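Local coordinates for protein SusD homolog (Bacteroides thetaiotaomicron, PDB 3EHM) that probably binds mucin O-glycans at the cell surface of a gut symbiont, as a SusD-like outer-membrane lipoprotein that serves their utilization, at residues E240-S243 with S244-K247; Y340-R343 with A344-Y348. All blocks are in the same frame, centred on the assembly; numbering follows the deposited sequence.

Contact 1: E240-S243 with S244-K247; sequences EDIS and SEAK
Ile242 and Glu245 run alongside each other in the same direction, the CG2 methyl of Ile242 resting 3.8 Å from Glu245 OE1. CG of Glu245 stands between its own backbone N and carbonyl carbon (chi1 73°), and this folds the side chain back over the turn, with CG 3.1 Å from Ile242 O. Beyond CG the chain runs straight, and its two carboxylate oxygens take different partners: OE2 receives Lys247 NZ at 2.7 Å through its anti lone pair, while OE1 meets Arg343 in a second salt bridge. Replacing Glu245 with alanine would probably leave Lys247 without this salt bridge and Arg343 with only a weak, long ion pair to Glu378, and take away the carboxylate that CG2 of Ile242 rests against. The backbone of the turn closes two successive i to i+3 bonds, Ser244 N to Asp241 O at 2.9 Å and Glu245 N to Ile242 O at 3.1 Å; in each the donor sits well above the carbonyl plane. One water accepts from Glu240 N and donates to Asp241 OD2, another joins the hydroxyls of Ser243 and Ser244, and a third donates to both Ser243 O and Glu245 O. Tyr193 OH bonds to Ser244 O. The paired i to i+3 bonds are the signature of a short 3-10 turn, which here leads the loop after helix 220-231 into strand 246-248.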
ATOM      1  N   GLU A 240      -6.493   2.242  17.182  1.00 17.55           N
ATOM      2  CA  GLU A 240      -6.902   0.914  17.639  1.00 19.91           C
ATOM      3  C   GLU A 240      -8.398   0.684  17.486  1.00 20.59           C
ATOM      4  O   GLU A 240      -8.886  -0.431  17.678  1.00 20.99           O
ATOM      5  CB  GLU A 240      -6.541   0.722  19.111  1.00 23.79           C
ATOM      6  CG  GLU A 240      -5.117   1.060  19.472  1.00 27.31           C
ATOM      7  CD  GLU A 240      -4.853   0.865  20.952  1.00 30.44           C
ATOM      8  OE1 GLU A 240      -5.647   1.382  21.768  1.00 34.66           O
ATOM      9  OE2 GLU A 240      -3.856   0.200  21.301  1.00 33.88           O
ATOM     10  N   ASP A 241      -9.122   1.743  17.149  1.00 20.44           N
ATOM     11  CA  ASP A 241     -10.564   1.666  16.986  1.00 21.30           C
ATOM     12  C   ASP A 241     -10.911   2.095  15.569  1.00 19.70           C
ATOM     13  O   ASP A 241     -10.248   2.958  15.000  1.00 18.75           O
ATOM     14  CB  ASP A 241     -11.239   2.591  18.003  1.00 24.73           C
ATOM     15  CG  ASP A 241     -10.784   2.316  19.427  1.00 29.76           C
ATOM     16  OD1 ASP A 241     -11.212   1.292  20.002  1.00 31.43           O
ATOM     17  OD2 ASP A 241      -9.985   3.113  19.965  1.00 31.12           O
ATOM     18  N   ILE A 242     -11.943   1.493  14.992  1.00 18.42           N
ATOM     19  CA  ILE A 242     -12.327   1.843  13.630  1.00 17.44           C
ATOM     20  C   ILE A 242     -12.674   3.330  13.530  1.00 17.80           C
ATOM     21  O   ILE A 242     -12.449   3.966  12.498  1.00 16.67           O
ATOM     22  CB  ILE A 242     -13.520   0.983  13.161  1.00 17.43           C
ATOM     23  CG1 ILE A 242     -13.112  -0.497  13.148  1.00 18.30           C
ATOM     24  CG2 ILE A 242     -13.965   1.416  11.770  1.00 17.14           C
ATOM     25  CD1 ILE A 242     -14.252  -1.457  12.836  1.00 19.55           C
ATOM     26  N   SER A 243     -13.201   3.886  14.617  1.00 18.47           N
ATOM     27  CA  SER A 243     -13.577   5.297  14.646  1.00 18.80           C
ATOM     28  C   SER A 243     -12.380   6.237  14.482  1.00 19.05           C
ATOM     29  O   SER A 243     -12.556   7.419  14.189  1.00 18.87           O
ATOM     30  CB  SER A 243     -14.311   5.616  15.955  1.00 19.14           C
ATOM     31  OG  SER A 243     -13.495   5.346  17.082  1.00 22.39           O
ATOM     32  N   SER A 244     -11.169   5.717  14.669  1.00 17.78           N
ATOM     33  CA  SER A 244      -9.961   6.531  14.528  1.00 18.13           C
ATOM     34  C   SER A 244      -9.222   6.290  13.209  1.00 16.76           C
ATOM     35  O   SER A 244      -8.181   6.898  12.958  1.00 17.36           O
ATOM     36  CB  SER A 244      -9.004   6.265  15.692  1.00 18.94           C
ATOM     37  OG  SER A 244      -9.527   6.749  16.916  1.00 22.11           O
ATOM     38  N   GLU A 245      -9.759   5.412  12.368  1.00 15.84           N
ATOM     39  CA  GLU A 245      -9.113   5.101  11.096  1.00 14.38           C
ATOM     40  C   GLU A 245      -8.990   6.342  10.224  1.00 14.40           C
ATOM     41  O   GLU A 245      -9.828   7.243  10.287  1.00 12.32           O
ATOM     42  CB  GLU A 245      -9.897   4.021  10.341  1.00 14.80           C
ATOM     43  CG  GLU A 245     -11.203   4.502   9.728  1.00 16.04           C
ATOM     44  CD  GLU A 245     -12.011   3.376   9.100  1.00 17.98           C
ATOM     45  OE1 GLU A 245     -11.514   2.230   9.046  1.00 15.63           O
ATOM     46  OE2 GLU A 245     -13.148   3.641   8.655  1.00 18.32           O
ATOM     47  N   ALA A 246      -7.942   6.382   9.410  1.00 13.52           N
ATOM     48  CA  ALA A 246      -7.720   7.512   8.518  1.00 15.21           C
ATOM     49  C   ALA A 246      -8.148   7.133   7.105  1.00 16.06           C
ATOM     50  O   ALA A 246      -7.531   6.278   6.467  1.00 15.13           O
ATOM     51  CB  ALA A 246      -6.249   7.910   8.529  1.00 13.03           C
ATOM     52  N   LYS A 247      -9.217   7.758   6.625  1.00 16.52           N
ATOM     53  CA  LYS A 247      -9.701   7.489   5.279  1.00 16.43           C
ATOM     54  C   LYS A 247     -10.241   8.767   4.660  1.00 16.27           C
ATOM     55  O   LYS A 247     -10.584   9.717   5.365  1.00 14.91           O
ATOM     56  CB  LYS A 247     -10.798   6.417   5.293  1.00 16.05           C
ATOM     57  CG  LYS A 247     -12.058   6.798   6.052  1.00 18.25           C
ATOM     58  CD  LYS A 247     -13.127   5.719   5.901  1.00 19.75           C
ATOM     59  CE  LYS A 247     -14.395   6.068   6.671  1.00 21.65           C
ATOM     60  NZ  LYS A 247     -14.167   6.075   8.145  1.00 22.66           N
TER
HETATM   61  O   HOH W   1      -8.018   4.350  18.461  1.00 19.27           O
HETATM   62  O   HOH W   2     -11.917   8.290  11.833  1.00 23.53           O
HETATM   63  O   HOH W   3     -11.809   7.151  17.939  1.00 30.25           O

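Contact 2: Y340-R343 with A344-Y348; sequences YWFR and ASETY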
ATOM      1  N   TYR A 340      -8.359   4.198   1.821  1.00 14.98           N
ATOM      2  CA  TYR A 340      -7.816   4.118   3.169  1.00 15.84           C
ATOM      3  C   TYR A 340      -6.322   4.380   3.301  1.00 16.62           C
ATOM      4  O   TYR A 340      -5.518   3.814   2.564  1.00 16.57           O
ATOM      5  CB  TYR A 340      -8.134   2.741   3.746  1.00 17.11           C
ATOM      6  CG  TYR A 340      -9.601   2.395   3.722  1.00 18.38           C
ATOM      7  CD1 TYR A 340     -10.453   2.817   4.741  1.00 18.64           C
ATOM      8  CD2 TYR A 340     -10.140   1.642   2.681  1.00 18.52           C
ATOM      9  CE1 TYR A 340     -11.804   2.490   4.728  1.00 19.75           C
ATOM     10  CE2 TYR A 340     -11.489   1.312   2.654  1.00 19.82           C
ATOM     11  CZ  TYR A 340     -12.313   1.736   3.682  1.00 19.30           C
ATOM     12  OH  TYR A 340     -13.642   1.387   3.673  1.00 22.01           O
ATOM     13  N   TRP A 341      -5.969   5.233   4.261  1.00 16.98           N
ATOM     14  CA  TRP A 341      -4.578   5.578   4.545  1.00 15.97           C
ATOM     15  C   TRP A 341      -4.034   4.657   5.637  1.00 17.55           C
ATOM     16  O   TRP A 341      -2.915   4.140   5.538  1.00 17.39           O
ATOM     17  CB  TRP A 341      -4.470   7.018   5.054  1.00 17.13           C
ATOM     18  CG  TRP A 341      -4.694   8.098   4.040  1.00 15.84           C
ATOM     19  CD1 TRP A 341      -5.102   7.953   2.744  1.00 16.59           C
ATOM     20  CD2 TRP A 341      -4.558   9.504   4.265  1.00 14.07           C
ATOM     21  NE1 TRP A 341      -5.232   9.189   2.149  1.00 16.10           N
ATOM     22  CE2 TRP A 341      -4.904  10.157   3.062  1.00 15.21           C
ATOM     23  CE3 TRP A 341      -4.179  10.277   5.370  1.00 13.54           C
ATOM     24  CZ2 TRP A 341      -4.883  11.548   2.933  1.00 14.99           C
ATOM     25  CZ3 TRP A 341      -4.156  11.658   5.243  1.00 15.03           C
ATOM     26  CH2 TRP A 341      -4.508  12.280   4.032  1.00 17.01           C
ATOM     27  N   PHE A 342      -4.827   4.468   6.687  1.00 16.57           N
ATOM     28  CA  PHE A 342      -4.410   3.618   7.800  1.00 17.48           C
ATOM     29  C   PHE A 342      -5.633   3.147   8.581  1.00 16.53           C
ATOM     30  O   PHE A 342      -6.473   3.954   8.970  1.00 16.25           O
ATOM     31  CB  PHE A 342      -3.467   4.399   8.724  1.00 15.65           C
ATOM     32  CG  PHE A 342      -2.537   3.524   9.527  1.00 17.79           C
ATOM     33  CD1 PHE A 342      -3.034   2.639  10.477  1.00 17.27           C
ATOM     34  CD2 PHE A 342      -1.162   3.576   9.317  1.00 16.09           C
ATOM     35  CE1 PHE A 342      -2.172   1.814  11.208  1.00 16.95           C
ATOM     36  CE2 PHE A 342      -0.292   2.757  10.041  1.00 16.27           C
ATOM     37  CZ  PHE A 342      -0.801   1.874  10.988  1.00 15.55           C
ATOM     38  N   ARG A 343      -5.727   1.840   8.814  1.00 14.77           N
ATOM     39  CA  ARG A 343      -6.867   1.290   9.539  1.00 14.44           C
ATOM     40  C   ARG A 343      -6.460   0.600  10.828  1.00 13.34           C
ATOM     41  O   ARG A 343      -5.321   0.158  10.979  1.00 11.65           O
ATOM     42  CB  ARG A 343      -7.632   0.307   8.653  1.00 14.34           C
ATOM     43  CG  ARG A 343      -7.873   0.833   7.246  1.00 15.65           C
ATOM     44  CD  ARG A 343      -8.938   0.032   6.522  1.00 17.86           C
ATOM     45  NE  ARG A 343     -10.273   0.292   7.058  1.00 16.65           N
ATOM     46  CZ  ARG A 343     -11.390  -0.212   6.546  1.00 17.96           C
ATOM     47  NH1 ARG A 343     -11.333  -1.005   5.483  1.00 16.60           N
ATOM     48  NH2 ARG A 343     -12.563   0.083   7.089  1.00 15.38           N
ATOM     49  N   ALA A 344      -7.409   0.496  11.753  1.00 14.56           N
ATOM     50  CA  ALA A 344      -7.153  -0.127  13.045  1.00 15.17           C
ATOM     51  C   ALA A 344      -6.611  -1.552  12.936  1.00 13.88           C
ATOM     52  O   ALA A 344      -5.733  -1.948  13.706  1.00 12.72           O
ATOM     53  CB  ALA A 344      -8.430  -0.113  13.887  1.00 15.60           C
ATOM     54  N   SER A 345      -7.121  -2.325  11.984  1.00 13.71           N
ATOM     55  CA  SER A 345      -6.654  -3.700  11.846  1.00 14.75           C
ATOM     56  C   SER A 345      -5.147  -3.772  11.626  1.00 15.27           C
ATOM     57  O   SER A 345      -4.481  -4.662  12.154  1.00 14.10           O
ATOM     58  CB  SER A 345      -7.395  -4.415  10.707  1.00 15.30           C
ATOM     59  OG  SER A 345      -7.223  -3.754   9.465  1.00 17.81           O
ATOM     60  N   GLU A 346      -4.599  -2.833  10.862  1.00 15.77           N
ATOM     61  CA  GLU A 346      -3.163  -2.846  10.599  1.00 15.08           C
ATOM     62  C   GLU A 346      -2.369  -2.711  11.897  1.00 15.45           C
ATOM     63  O   GLU A 346      -1.356  -3.387  12.096  1.00 12.80           O
ATOM     64  CB  GLU A 346      -2.766  -1.716   9.648  1.00 14.80           C
ATOM     65  CG  GLU A 346      -1.343  -1.871   9.128  1.00 17.01           C
ATOM     66  CD  GLU A 346      -0.862  -0.694   8.304  1.00 18.67           C
ATOM     67  OE1 GLU A 346      -1.699   0.007   7.692  1.00 15.26           O
ATOM     68  OE2 GLU A 346       0.368  -0.486   8.258  1.00 16.52           O
ATOM     69  N   THR A 347      -2.833  -1.835  12.779  1.00 14.55           N
ATOM     70  CA  THR A 347      -2.162  -1.625  14.057  1.00 15.24           C
ATOM     71  C   THR A 347      -1.971  -2.943  14.805  1.00 14.66           C
ATOM     72  O   THR A 347      -0.894  -3.218  15.341  1.00 14.28           O
ATOM     73  CB  THR A 347      -2.962  -0.652  14.941  1.00 14.67           C
ATOM     74  OG1 THR A 347      -3.010   0.634  14.308  1.00 16.60           O
ATOM     75  CG2 THR A 347      -2.311  -0.508  16.305  1.00 17.58           C
ATOM     76  N   TYR A 348      -3.013  -3.768  14.841  1.00 14.82           N
ATOM     77  CA  TYR A 348      -2.904  -5.038  15.543  1.00 14.30           C
ATOM     78  C   TYR A 348      -1.906  -5.995  14.903  1.00 13.45           C
ATOM     79  O   TYR A 348      -1.180  -6.690  15.612  1.00 14.03           O
ATOM     80  CB  TYR A 348      -4.277  -5.703  15.669  1.00 15.94           C
ATOM     81  CG  TYR A 348      -5.194  -4.949  16.602  1.00 20.09           C
ATOM     82  CD1 TYR A 348      -6.036  -3.951  16.124  1.00 19.61           C
ATOM     83  CD2 TYR A 348      -5.167  -5.187  17.977  1.00 20.68           C
ATOM     84  CE1 TYR A 348      -6.828  -3.203  16.984  1.00 23.34           C
ATOM     85  CE2 TYR A 348      -5.955  -4.440  18.850  1.00 25.34           C
ATOM     86  CZ  TYR A 348      -6.781  -3.450  18.344  1.00 24.77           C
ATOM     87  OH  TYR A 348      -7.552  -2.698  19.197  1.00 29.86           O
TER
HETATM   88  O   HOH W   4      -4.160   0.067   7.249  1.00  9.98           O
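Glu346 OE1 is gripped by a water that donates to it at 2.5 Å and by Arg210 of helix 197-215, a helix that also packs against Phe342; Arg210 forms a salt bridge with it. The same water accepts from Arg343 N at 2.8 Å, so it links the last residue before the helix to the first turn. The carboxylate lies stacked over one face of the Phe342 ring, the two planes only 12° apart, with OE1 over the ring centre, 3.7 Å above its plane. Glu346 gets there with CG anti to its backbone N (chi1 -168°) and an extended chain beyond; the charge of Arg210 probably offsets the cost of setting an anion over the ring's pi cloud. Thr347 comes to the ring differently, at the edge and near its plane, where OG1 is 3.4 Å from Phe342 CE1; that hydroxyl also bonds to Ile239 O. Arg343 turns its guanidinium over Tyr340, whose CE1 lies 3.3 Å above the guanidinium plane, while its NE pairs with Glu245 and, on the helix side, Ser345 OG bonds to Glu378. Arg343 O accepts a weak bond from Glu346 N at 3.1 Å. With Arg343 at the N-cap, this is a strand-to-helix junction: strand 339-342 passes into helix 344-356 directly after a classic beta bulge that sets Trp341 and Phe342 together opposite Ala246.

Contact 1 comes first along the chain and contact 2 about a hundred residues later, yet their centres are only about 7 Å apart. They meet in the small antiparallel sheet of strands 246-248 and 339-342: Ala246 N lies 2.9 Å from Phe342 O and Ala246 O 2.9 Å from Trp341 N, both probable hydrogen bonds. Lys247 packs on Tyr340, Ala344 CB reaches the backbone of Glu240, and Glu240 O is hydrogen-bonded to Tyr348 OH. The turn of 240-247 is thus fastened both to strand 339-342 and to the start of helix 344-356, joining distant chain regions beside helix 197-215 within this SusD-like, largely helical protein.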